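Long-range contacts in alkaline phosphatase (Antarctic bacterium, PDB 2W5V), which probably hydrolyses phosphate monoesters at alkaline pH, at a site built from zinc and magnesium ions: residues Asp164-Gly169 with Gly212-Asp217; Lys32-Val37 with Leu368-Trp373. The protein carries 1 engineered substitution. All blocks are in the same frame, centred on the assembly; numbering follows the deposited sequence.

Contact 1. Residues Asp164-Gly169 with Gly212-Asp217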
ATOM      1  N   ASP B 164      -5.001 -31.596  -8.911  1.00 18.23           N
ATOM      2  CA  ASP B 164      -4.073 -32.716  -8.865  1.00 21.05           C
ATOM      3  C   ASP B 164      -3.457 -32.860  -7.480  1.00 26.29           C
ATOM      4  O   ASP B 164      -2.981 -33.934  -7.110  1.00 24.13           O
ATOM      5  CB  ASP B 164      -2.964 -32.502  -9.889  1.00 23.46           C
ATOM      6  CG  ASP B 164      -3.502 -32.396 -11.310  1.00 32.45           C
ATOM      7  OD1 ASP B 164      -3.955 -33.426 -11.871  1.00 28.07           O
ATOM      8  OD2 ASP B 164      -3.467 -31.279 -11.867  1.00 32.89           O
ATOM      9  N   PHE B 165      -3.469 -31.769  -6.718  1.00 22.67           N
ATOM     10  CA  PHE B 165      -2.835 -31.736  -5.402  1.00 21.20           C
ATOM     11  C   PHE B 165      -3.592 -30.798  -4.463  1.00 19.52           C
ATOM     12  O   PHE B 165      -4.033 -29.730  -4.876  1.00 24.09           O
ATOM     13  CB  PHE B 165      -1.390 -31.246  -5.554  1.00 23.22           C
ATOM     14  CG  PHE B 165      -0.604 -31.212  -4.263  1.00 25.25           C
ATOM     15  CD1 PHE B 165       0.261 -32.247  -3.935  1.00 23.94           C
ATOM     16  CD2 PHE B 165      -0.710 -30.135  -3.396  1.00 23.83           C
ATOM     17  CE1 PHE B 165       1.001 -32.211  -2.755  1.00 29.85           C
ATOM     18  CE2 PHE B 165       0.025 -30.092  -2.211  1.00 22.37           C
ATOM     19  CZ  PHE B 165       0.880 -31.128  -1.892  1.00 21.97           C
ATOM     20  N   PHE B 166      -3.729 -31.179  -3.198  1.00 17.53           N
ATOM     21  CA  PHE B 166      -4.189 -30.211  -2.202  1.00 19.29           C
ATOM     22  C   PHE B 166      -3.680 -30.567  -0.818  1.00 24.74           C
ATOM     23  O   PHE B 166      -3.328 -31.717  -0.551  1.00 26.49           O
ATOM     24  CB  PHE B 166      -5.722 -30.054  -2.215  1.00 17.78           C
ATOM     25  CG  PHE B 166      -6.471 -31.264  -1.706  1.00 23.67           C
ATOM     26  CD1 PHE B 166      -6.689 -31.444  -0.347  1.00 25.20           C
ATOM     27  CD2 PHE B 166      -6.966 -32.211  -2.590  1.00 23.77           C
ATOM     28  CE1 PHE B 166      -7.381 -32.555   0.125  1.00 27.24           C
ATOM     29  CE2 PHE B 166      -7.659 -33.320  -2.128  1.00 29.19           C
ATOM     30  CZ  PHE B 166      -7.868 -33.490  -0.766  1.00 28.04           C
ATOM     31  N   ALA B 167      -3.630 -29.567   0.055  1.00 18.56           N
ATOM     32  CA  ALA B 167      -3.220 -29.773   1.437  1.00 15.61           C
ATOM     33  C   ALA B 167      -3.876 -28.726   2.318  1.00 27.67           C
ATOM     34  O   ALA B 167      -3.795 -27.526   2.039  1.00 22.56           O
ATOM     35  CB  ALA B 167      -1.708 -29.694   1.560  1.00 19.58           C
ATOM     36  N   GLY B 168      -4.539 -29.181   3.375  1.00 22.24           N
ATOM     37  CA  GLY B 168      -5.178 -28.274   4.307  1.00 22.02           C
ATOM     38  C   GLY B 168      -5.852 -29.016   5.437  1.00 22.85           C
ATOM     39  O   GLY B 168      -5.597 -30.203   5.641  1.00 23.05           O
ATOM     40  N   GLY B 169      -6.699 -28.315   6.186  1.00 23.92           N
ATOM     41  CA  GLY B 169      -7.541 -28.965   7.177  1.00 24.19           C
ATOM     42  C   GLY B 169      -8.875 -29.356   6.561  1.00 25.41           C
ATOM     43  O   GLY B 169      -9.011 -29.393   5.334  1.00 24.67           O
ATOM     44  N   GLY B 212      -3.740 -35.773  -1.885  1.00 25.26           N
ATOM     45  CA  GLY B 212      -4.493 -34.901  -1.000  1.00 25.43           C
ATOM     46  C   GLY B 212      -4.082 -35.084   0.452  1.00 30.21           C
ATOM     47  O   GLY B 212      -3.990 -36.211   0.945  1.00 26.83           O
ATOM     48  N   PHE B 213      -3.823 -33.975   1.140  1.00 27.87           N
ATOM     49  CA  PHE B 213      -3.485 -34.011   2.561  1.00 24.56           C
ATOM     50  C   PHE B 213      -4.579 -33.320   3.374  1.00 29.89           C
ATOM     51  O   PHE B 213      -4.818 -32.115   3.211  1.00 27.57           O
ATOM     52  CB  PHE B 213      -2.153 -33.301   2.821  1.00 30.53           C
ATOM     53  CG  PHE B 213      -0.948 -34.023   2.277  1.00 27.01           C
ATOM     54  CD1 PHE B 213      -0.275 -34.961   3.049  1.00 29.63           C
ATOM     55  CD2 PHE B 213      -0.465 -33.733   1.007  1.00 29.46           C
ATOM     56  CE1 PHE B 213       0.852 -35.616   2.558  1.00 30.63           C
ATOM     57  CE2 PHE B 213       0.656 -34.383   0.506  1.00 27.20           C
ATOM     58  CZ  PHE B 213       1.318 -35.326   1.282  1.00 29.26           C
ATOM     59  N   LEU B 214      -5.240 -34.084   4.240  1.00 27.27           N
ATOM     60  CA  LEU B 214      -6.261 -33.549   5.142  1.00 26.11           C
ATOM     61  C   LEU B 214      -5.773 -33.719   6.578  1.00 30.46           C
ATOM     62  O   LEU B 214      -6.028 -34.744   7.205  1.00 31.11           O
ATOM     63  CB  LEU B 214      -7.605 -34.269   4.925  1.00 31.25           C
ATOM     64  CG  LEU B 214      -8.307 -33.963   3.594  1.00 26.98           C
ATOM     65  CD1 LEU B 214      -9.437 -34.955   3.313  1.00 29.46           C
ATOM     66  CD2 LEU B 214      -8.826 -32.519   3.567  1.00 22.94           C
ATOM     67  N   LEU B 215      -5.078 -32.701   7.090  1.00 29.32           N
ATOM     68  CA  LEU B 215      -4.248 -32.858   8.286  1.00 34.49           C
ATOM     69  C   LEU B 215      -4.847 -32.302   9.579  1.00 39.23           C
ATOM     70  O   LEU B 215      -4.152 -32.170  10.588  1.00 42.87           O
ATOM     71  CB  LEU B 215      -2.865 -32.246   8.037  1.00 31.39           C
ATOM     72  CG  LEU B 215      -2.132 -32.821   6.825  1.00 30.69           C
ATOM     73  CD1 LEU B 215      -0.778 -32.160   6.652  1.00 33.88           C
ATOM     74  CD2 LEU B 215      -1.996 -34.349   6.963  1.00 31.47           C
ATOM     75  N   ALA B 216      -6.134 -31.987   9.547  1.00 31.50           N
ATOM     76  CA  ALA B 216      -6.835 -31.491  10.723  1.00 25.60           C
ATOM     77  C   ALA B 216      -8.321 -31.687  10.501  1.00 27.51           C
ATOM     78  O   ALA B 216      -8.768 -31.751   9.363  1.00 24.77           O
ATOM     79  CB  ALA B 216      -6.523 -30.015  10.954  1.00 22.17           C
ATOM     80  N   ASP B 217      -9.081 -31.796  11.586  1.00 32.27           N
ATOM     81  CA  ASP B 217     -10.524 -31.988  11.479  1.00 35.77           C
ATOM     82  C   ASP B 217     -11.171 -30.733  10.918  1.00 30.16           C
ATOM     83  O   ASP B 217     -12.035 -30.811  10.050  1.00 27.08           O
ATOM     84  CB  ASP B 217     -11.132 -32.336  12.839  1.00 39.12           C
ATOM     85  CG  ASP B 217     -10.677 -33.692  13.357  1.00 50.52           C
ATOM     86  OD1 ASP B 217     -10.059 -34.454  12.583  1.00 50.76           O
ATOM     87  OD2 ASP B 217     -10.941 -33.991  14.542  1.00 55.44           O
TER

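Contact 2. Residues Lys32-Val37 with Leu368-Trp373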
ATOM      1  N   LYS B  32       7.896 -11.497 -21.276  1.00 25.16           N
ATOM      2  CA  LYS B  32       8.191 -12.919 -21.309  1.00 27.82           C
ATOM      3  C   LYS B  32       6.963 -13.695 -20.856  1.00 29.67           C
ATOM      4  O   LYS B  32       6.090 -13.152 -20.182  1.00 26.18           O
ATOM      5  CB  LYS B  32       9.374 -13.247 -20.402  1.00 32.53           C
ATOM      6  CG  LYS B  32      10.616 -12.436 -20.697  1.00 46.33           C
ATOM      7  CD  LYS B  32      11.868 -13.214 -20.342  1.00 57.19           C
ATOM      8  CE  LYS B  32      11.873 -13.635 -18.885  1.00 68.92           C
ATOM      9  NZ  LYS B  32      13.072 -14.458 -18.550  1.00 74.62           N
ATOM     10  N   THR B  33       6.912 -14.970 -21.219  1.00 25.34           N
ATOM     11  CA  THR B  33       5.774 -15.821 -20.899  1.00 25.23           C
ATOM     12  C   THR B  33       6.132 -16.848 -19.829  1.00 19.33           C
ATOM     13  O   THR B  33       7.005 -17.685 -20.042  1.00 22.96           O
ATOM     14  CB  THR B  33       5.293 -16.546 -22.163  1.00 26.05           C
ATOM     15  OG1 THR B  33       4.934 -15.571 -23.149  1.00 27.88           O
ATOM     16  CG2 THR B  33       4.081 -17.427 -21.857  1.00 25.94           C
ATOM     17  N   PRO B  34       5.462 -16.787 -18.667  1.00 20.28           N
ATOM     18  CA  PRO B  34       5.749 -17.769 -17.616  1.00 20.02           C
ATOM     19  C   PRO B  34       5.181 -19.130 -17.978  1.00 21.55           C
ATOM     20  O   PRO B  34       4.083 -19.200 -18.530  1.00 19.22           O
ATOM     21  CB  PRO B  34       4.982 -17.237 -16.399  1.00 24.57           C
ATOM     22  CG  PRO B  34       4.108 -16.125 -16.895  1.00 22.95           C
ATOM     23  CD  PRO B  34       4.283 -15.961 -18.366  1.00 25.20           C
ATOM     24  N   LYS B  35       5.914 -20.190 -17.664  1.00 19.05           N
ATOM     25  CA  LYS B  35       5.398 -21.546 -17.818  1.00 18.88           C
ATOM     26  C   LYS B  35       4.528 -21.918 -16.622  1.00 22.36           C
ATOM     27  O   LYS B  35       3.465 -22.528 -16.771  1.00 21.12           O
ATOM     28  CB  LYS B  35       6.559 -22.527 -17.943  1.00 20.94           C
ATOM     29  CG  LYS B  35       6.163 -24.004 -17.878  1.00 25.47           C
ATOM     30  CD  LYS B  35       7.393 -24.897 -18.059  1.00 27.93           C
ATOM     31  CE  LYS B  35       7.022 -26.370 -18.098  1.00 35.96           C
ATOM     32  NZ  LYS B  35       8.162 -27.226 -18.528  1.00 37.29           N
ATOM     33  N   ASN B  36       4.988 -21.531 -15.436  1.00 20.22           N
ATOM     34  CA  ASN B  36       4.312 -21.833 -14.180  1.00 18.71           C
ATOM     35  C   ASN B  36       3.824 -20.573 -13.480  1.00 22.26           C
ATOM     36  O   ASN B  36       4.380 -19.492 -13.667  1.00 19.51           O
ATOM     37  CB  ASN B  36       5.273 -22.556 -13.235  1.00 20.92           C
ATOM     38  CG  ASN B  36       5.994 -23.707 -13.899  1.00 29.19           C
ATOM     39  OD1 ASN B  36       5.367 -24.630 -14.408  1.00 28.12           O
ATOM     40  ND2 ASN B  36       7.324 -23.669 -13.878  1.00 24.25           N
ATOM     41  N   VAL B  37       2.802 -20.726 -12.646  1.00 19.72           N
ATOM     42  CA  VAL B  37       2.287 -19.618 -11.856  1.00 15.89           C
ATOM     43  C   VAL B  37       2.047 -20.078 -10.417  1.00 17.39           C
ATOM     44  O   VAL B  37       1.453 -21.131 -10.182  1.00 18.85           O
ATOM     45  CB  VAL B  37       0.959 -19.103 -12.420  1.00 15.86           C
ATOM     46  CG1 VAL B  37       0.428 -17.973 -11.548  1.00 18.58           C
ATOM     47  CG2 VAL B  37       1.135 -18.632 -13.850  1.00 20.83           C
ATOM     48  N   LEU B 368      -4.280 -14.998 -17.103  1.00 20.40           N
ATOM     49  CA  LEU B 368      -4.635 -15.558 -18.400  1.00 22.25           C
ATOM     50  C   LEU B 368      -3.803 -14.893 -19.515  1.00 24.61           C
ATOM     51  O   LEU B 368      -3.228 -15.572 -20.372  1.00 22.68           O
ATOM     52  CB  LEU B 368      -6.142 -15.386 -18.629  1.00 22.30           C
ATOM     53  CG  LEU B 368      -6.857 -16.230 -19.668  1.00 29.20           C
ATOM     54  CD1 LEU B 368      -6.398 -17.681 -19.594  1.00 24.41           C
ATOM     55  CD2 LEU B 368      -8.364 -16.121 -19.459  1.00 30.42           C
ATOM     56  N   LYS B 369      -3.703 -13.566 -19.475  1.00 22.32           N
ATOM     57  CA  LYS B 369      -2.965 -12.832 -20.498  1.00 26.39           C
ATOM     58  C   LYS B 369      -1.485 -13.224 -20.594  1.00 25.18           C
ATOM     59  O   LYS B 369      -0.978 -13.477 -21.683  1.00 27.71           O
ATOM     60  CB  LYS B 369      -3.087 -11.320 -20.281  1.00 27.31           C
ATOM     61  CG  LYS B 369      -2.284 -10.511 -21.278  1.00 27.71           C
ATOM     62  CD  LYS B 369      -2.374  -9.020 -21.011  1.00 35.96           C
ATOM     63  CE  LYS B 369      -1.473  -8.247 -21.971  1.00 43.14           C
ATOM     64  NZ  LYS B 369      -1.605  -6.773 -21.791  1.00 41.97           N
ATOM     65  N   VAL B 370      -0.786 -13.266 -19.465  1.00 24.08           N
ATOM     66  CA  VAL B 370       0.651 -13.521 -19.510  1.00 19.55           C
ATOM     67  C   VAL B 370       1.009 -14.980 -19.817  1.00 20.46           C
ATOM     68  O   VAL B 370       2.028 -15.243 -20.446  1.00 21.44           O
ATOM     69  CB  VAL B 370       1.386 -13.024 -18.234  1.00 19.39           C
ATOM     70  CG1 VAL B 370       1.078 -11.550 -18.006  1.00 18.70           C
ATOM     71  CG2 VAL B 370       0.998 -13.850 -17.021  1.00 20.10           C
ATOM     72  N   THR B 371       0.173 -15.921 -19.386  1.00 19.01           N
ATOM     73  CA  THR B 371       0.441 -17.338 -19.636  1.00 17.21           C
ATOM     74  C   THR B 371       0.071 -17.737 -21.060  1.00 18.20           C
ATOM     75  O   THR B 371       0.559 -18.740 -21.565  1.00 18.99           O
ATOM     76  CB  THR B 371      -0.377 -18.253 -18.732  1.00 15.84           C
ATOM     77  OG1 THR B 371      -1.774 -18.039 -18.985  1.00 16.47           O
ATOM     78  CG2 THR B 371      -0.042 -18.008 -17.255  1.00 24.23           C
ATOM     79  N   LYS B 372      -0.815 -16.966 -21.681  1.00 16.56           N
ATOM     80  CA  LYS B 372      -1.298 -17.265 -23.036  1.00 20.85           C
ATOM     81  C   LYS B 372      -2.060 -18.589 -23.135  1.00 22.44           C
ATOM     82  O   LYS B 372      -2.191 -19.174 -24.216  1.00 20.81           O
ATOM     83  CB  LYS B 372      -0.145 -17.171 -24.050  1.00 15.34           C
ATOM     84  CG  LYS B 372       0.581 -15.819 -23.917  1.00 22.11           C
ATOM     85  CD  LYS B 372       1.697 -15.599 -24.922  1.00 37.43           C
ATOM     86  CE  LYS B 372       2.324 -14.225 -24.682  1.00 46.57           C
ATOM     87  NZ  LYS B 372       3.385 -13.893 -25.672  1.00 57.87           N
ATOM     88  N   TRP B 373      -2.596 -19.047 -22.007  1.00 15.27           N
ATOM     89  CA  TRP B 373      -3.438 -20.239 -22.014  1.00 16.71           C
ATOM     90  C   TRP B 373      -4.708 -20.007 -22.840  1.00 20.39           C
ATOM     91  O   TRP B 373      -5.210 -18.881 -22.908  1.00 19.43           O
ATOM     92  CB  TRP B 373      -3.821 -20.635 -20.584  1.00 16.43           C
ATOM     93  CG  TRP B 373      -2.659 -21.080 -19.757  1.00 18.07           C
ATOM     94  CD1 TRP B 373      -1.479 -21.599 -20.211  1.00 16.20           C
ATOM     95  CD2 TRP B 373      -2.574 -21.079 -18.328  1.00 16.04           C
ATOM     96  NE1 TRP B 373      -0.662 -21.910 -19.155  1.00 19.48           N
ATOM     97  CE2 TRP B 373      -1.310 -21.601 -17.986  1.00 17.85           C
ATOM     98  CE3 TRP B 373      -3.442 -20.693 -17.306  1.00 20.83           C
ATOM     99  CZ2 TRP B 373      -0.888 -21.733 -16.659  1.00 19.27           C
ATOM    100  CZ3 TRP B 373      -3.020 -20.825 -15.986  1.00 24.59           C
ATOM    101  CH2 TRP B 373      -1.754 -21.340 -15.678  1.00 23.00           C
TER
HETATM  102  O   HOH W   1       3.432 -12.888 -21.307  1.00 36.17           O
HETATM  103  O   HOH W   2       4.681 -16.673 -25.658  1.00 46.40           O
HETATM  104  O   HOH W   3       2.655 -20.402 -20.368  1.00 23.90           O
HETATM  105  O   HOH W   4       2.081 -22.750 -19.137  1.00 20.83           O

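Contact 1. Residues Asp164-Gly169 with Gly212-Asp217
The phenyl ring of F166 lies flat over the backbone of G212: the CA of G212 stands 3.7 Å from the ring centroid, nearly on the ring normal, in a CH-pi contact. F166 takes up this place with CG between its own N and carbonyl carbon (chi1 69°), which swings the ring over the neighbouring strand. At the ring's edge CE1 meets CD2 of L214 at 3.7 Å, and F192 meets the ring from elsewhere in the chain. Three backbone bonds join the strands beneath: F213 N to F166 O (2.9 Å), G168 N to F213 O (3.0 Å) and L215 N to G168 O (2.9 Å). These are parallel neighbours in the large mixed sheet at the heart of the alkaline phosphatase fold; between them the chain runs out to the edge strand 192-195, then turns back to insert 210-214 beside 165-169. Across the sheet from F166, the CB atoms of A167 and F213 sit 3.8 Å apart. F165, its CG anti to N (chi1 -178°), brings CE1 to 3.9 Å from CE2 of F213, in that ring's plane; the two rings are inclined at 54°. Helix 230-242 covers this aromatic pair with A238 and L237. Close packing persists as far as G169, whose O lies 3.6 Å from CD2 of L214. Around L215 and A216 the second segment becomes partly exposed, and there the side chains pack more loosely: L215 offers G168 little more than its backbone N-H, and the CB of A216 only skirts the CA of G169. D217 is exposed, and its side chain touches N172 of helix 172-175.

Contact 2. Residues Lys32-Val37 with Leu368-Trp373
V37, on the first strand of the central sheet, sets its CG2 3.7 Å from CG2 of T371, at the end of the last helix, 362-371. The chain leaves that helix through an ST turn: OG1 of T371 accepts the backbone N-H of W373 at 3.3 Å, bonds also to I367 O, and lies over one face of the indole, toward its rim. Farther out, the P34 and V370 side chains cross at about a right angle, CG 3.9 Å from CG2, and L295 backs both. CD of P34 also comes 3.2 Å from V370 O, carbon against carbonyl. Replacing T371 with an alanine would probably leave the N-H of W373 without its acceptor, freeing the indole to shift, and open a gap beside V37. Four waters bridge the segments. One joins K32 O to V370 O, a second T33 OG1 to K372 NZ, and a third P34 O to T371 O, so the carbonyls at the helix end are satisfied by solvent held against the N-terminal segment. A fourth lies in the indole plane at its edge, accepting from NE1 of W373 at 2.9 Å and donating to O of K35 at 2.8 Å.

Contacts 1 and 2 belong to the same sheet but do not touch: their centres are about 27 Å apart and their nearest atoms about 11 Å. Strands 124-129 and 249-255 lie between 165-169 of contact 1 and 36-42 of contact 2. Contact 2 brings the two ends of the modelled chain together, and contact 1 forms within the long intervening sequence. In contact 1, G168 is about 12 Å from a bound magnesium ion and about 9 Å from the side chain of E254, a magnesium ligand, while G169 is about 9 Å from the engineered D135. Contact 2 lies away from the metal sites, although its strand leads on toward D43, a ligand of both magnesium and zinc.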